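Local coordinates for protein fimbrial subunit type 1 (Actinomyces oris, PDB 3UXF) that forms the main structural subunit of a fimbria on the surface of an oral Gram-positive bacterium, at residues S75-T80 with R144-V149. Sequence-based numbering, arbitrary orientation.
Sequences SDVEFT and RTPDKV. With CA (calcium ion), chain E.
The side chain of R144 leaves the backbone extended and bends at chi3 (44°), which brings its guanidinium to D76. The D76 carboxylate, with CG trans to its own backbone N (chi1 -151°), comes round to meet it. The planes of the carboxylate and guanidinium are 43° apart. NH2 of R144 forms a salt bridge to OD1 of D76 at 3.0 Å, reaching the oxygen from above the carboxylate plane. A longer, weak bond joins NH1 to OD2. The same guanidinium also straddles the main-chain O of D76, with NH1 at 2.9 Å and NH2 at 3.1 Å; both bonds are bent and weak. The side chain and carbonyl of D76 thus share the guanidinium, mostly through weak bonds.

Next to it, E78 and R144 form an antiparallel hydrogen-bonded pair. E78 N gives a nearly straight bond to R144 O at 2.9 Å, and the return bond from R144 N to E78 O is weak. The CB atoms of E78 and R144 touch at 3.7 Å on one face of the sheet. OE1 of E78 is hydrogen-bonded to OG1 of T143, the residue just before R144. CD of the P146 ring packs on V77 CG2 at 3.9 Å, the two side chains crossing at about a right angle, with CD also close to D76 O.

Beyond P146 the chain makes a type I turn, closed by V149 N to P146 O. On this turn D147 binds calcium through both carboxylate oxygens, and N327 O binds the same ion. The contact is the end of an antiparallel strand pairing, 78-84 with 136-144, in the N-terminal pilin domain, running into a calcium-binding turn.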
loop_
_atom_site.group_PDB
_atom_site.type_symbol
_atom_site.label_atom_id
_atom_site.label_comp_id
_atom_site.label_asym_id
_atom_site.label_seq_id
_atom_site.Cartn_x
_atom_site.Cartn_y
_atom_site.Cartn_z
ATOM N N SER A 75 -11.336 -13.889 9.404
ATOM C CA SER A 75 -12.656 -14.246 9.923
ATOM C C SER A 75 -13.756 -13.652 9.081
ATOM O O SER A 75 -13.527 -12.745 8.293
ATOM C CB SER A 75 -12.813 -13.754 11.368
ATOM O OG SER A 75 -12.917 -12.338 11.397
ATOM N N ASP A 76 -14.972 -14.183 9.248
ATOM C CA ASP A 76 -16.159 -13.632 8.634
ATOM C C ASP A 76 -16.213 -13.735 7.117
ATOM O O ASP A 76 -16.857 -12.922 6.464
ATOM C CB ASP A 76 -16.406 -12.169 9.084
ATOM C CG ASP A 76 -17.866 -11.815 9.071
ATOM O OD1 ASP A 76 -18.698 -12.727 9.319
ATOM O OD2 ASP A 76 -18.203 -10.648 8.766
ATOM N N VAL A 77 -15.609 -14.788 6.570
ATOM C CA VAL A 77 -15.671 -15.041 5.148
ATOM C C VAL A 77 -16.577 -16.252 4.938
ATOM O O VAL A 77 -16.383 -17.253 5.593
ATOM C CB VAL A 77 -14.285 -15.367 4.601
ATOM C CG1 VAL A 77 -14.372 -15.744 3.156
ATOM C CG2 VAL A 77 -13.362 -14.136 4.772
ATOM N N GLU A 78 -17.544 -16.135 4.047
ATOM C CA GLU A 78 -18.452 -17.271 3.798
ATOM C C GLU A 78 -17.980 -18.072 2.593
ATOM O O GLU A 78 -17.701 -17.496 1.536
ATOM C CB GLU A 78 -19.852 -16.750 3.520
ATOM C CG GLU A 78 -20.844 -17.856 3.307
ATOM C CD GLU A 78 -22.172 -17.312 2.815
ATOM O OE1 GLU A 78 -22.340 -17.095 1.598
ATOM O OE2 GLU A 78 -23.049 -17.074 3.676
ATOM N N PHE A 79 -17.913 -19.399 2.735
ATOM C CA PHE A 79 -17.687 -20.306 1.613
ATOM C C PHE A 79 -18.925 -21.118 1.367
ATOM O O PHE A 79 -19.588 -21.520 2.312
ATOM C CB PHE A 79 -16.507 -21.244 1.884
ATOM C CG PHE A 79 -15.181 -20.562 1.709
ATOM C CD1 PHE A 79 -14.594 -20.530 0.474
ATOM C CD2 PHE A 79 -14.559 -19.934 2.773
ATOM C CE1 PHE A 79 -13.364 -19.867 0.270
ATOM C CE2 PHE A 79 -13.349 -19.259 2.574
ATOM C CZ PHE A 79 -12.740 -19.275 1.325
ATOM N N THR A 80 -19.234 -21.305 0.100
ATOM C CA THR A 80 -20.309 -22.193 -0.309
ATOM C C THR A 80 -19.692 -23.374 -1.054
ATOM O O THR A 80 -18.822 -23.197 -1.896
ATOM C CB THR A 80 -21.274 -21.470 -1.218
ATOM O OG1 THR A 80 -21.922 -20.447 -0.466
ATOM C CG2 THR A 80 -22.323 -22.447 -1.756
ATOM N N ARG A 144 -19.338 -14.710 0.426
ATOM C CA ARG A 144 -19.406 -13.404 1.103
ATOM C C ARG A 144 -18.044 -13.023 1.638
ATOM O O ARG A 144 -17.422 -13.781 2.395
ATOM C CB ARG A 144 -20.429 -13.363 2.250
ATOM C CG ARG A 144 -20.680 -11.915 2.685
ATOM C CD ARG A 144 -21.549 -11.767 3.917
ATOM N NE ARG A 144 -21.189 -12.701 4.978
ATOM C CZ ARG A 144 -20.134 -12.587 5.789
ATOM N NH1 ARG A 144 -19.275 -11.572 5.684
ATOM N NH2 ARG A 144 -19.934 -13.520 6.711
ATOM N N THR A 145 -17.606 -11.811 1.276
ATOM C CA THR A 145 -16.253 -11.374 1.523
ATOM C C THR A 145 -16.326 -9.973 2.096
ATOM O O THR A 145 -16.868 -9.113 1.433
ATOM C CB THR A 145 -15.474 -11.291 0.199
ATOM O OG1 THR A 145 -15.522 -12.565 -0.486
ATOM C CG2 THR A 145 -14.019 -10.899 0.441
ATOM N N PRO A 146 -15.801 -9.766 3.304
ATOM C CA PRO A 146 -15.746 -8.406 3.861
ATOM C C PRO A 146 -15.052 -7.473 2.867
ATOM O O PRO A 146 -14.174 -7.932 2.134
ATOM C CB PRO A 146 -14.868 -8.572 5.096
ATOM C CG PRO A 146 -15.068 -10.006 5.519
ATOM C CD PRO A 146 -15.197 -10.759 4.215
ATOM N N ASP A 147 -15.426 -6.197 2.863
ATOM C CA ASP A 147 -14.918 -5.284 1.845
ATOM C C ASP A 147 -13.391 -5.305 1.693
ATOM O O ASP A 147 -12.857 -5.185 0.575
ATOM C CB ASP A 147 -15.318 -3.847 2.188
ATOM C CG ASP A 147 -16.822 -3.597 2.097
ATOM O OD1 ASP A 147 -17.652 -4.527 2.029
ATOM O OD2 ASP A 147 -17.188 -2.406 2.149
ATOM N N LYS A 148 -12.694 -5.387 2.818
ATOM C CA LYS A 148 -11.247 -5.262 2.838
ATOM C C LYS A 148 -10.505 -6.509 2.410
ATOM O O LYS A 148 -9.280 -6.489 2.298
ATOM C CB LYS A 148 -10.761 -4.876 4.228
ATOM C CG LYS A 148 -11.221 -3.534 4.732
ATOM C CD LYS A 148 -10.695 -3.294 6.144
ATOM C CE LYS A 148 -10.927 -1.853 6.580
ATOM N NZ LYS A 148 -10.244 -0.927 5.631
ATOM N N VAL A 149 -11.227 -7.614 2.208
ATOM C CA VAL A 149 -10.577 -8.907 2.027
ATOM C C VAL A 149 -10.499 -9.300 0.548
ATOM O O VAL A 149 -11.418 -9.086 -0.220
ATOM C CB VAL A 149 -11.368 -9.993 2.815
ATOM C CG1 VAL A 149 -10.919 -11.401 2.400
ATOM C CG2 VAL A 149 -11.216 -9.757 4.323
HETATM CA CA CA E . -19.695 -2.547 2.494
HETATM O O HOH W 1 -19.209 -0.041 2.010
#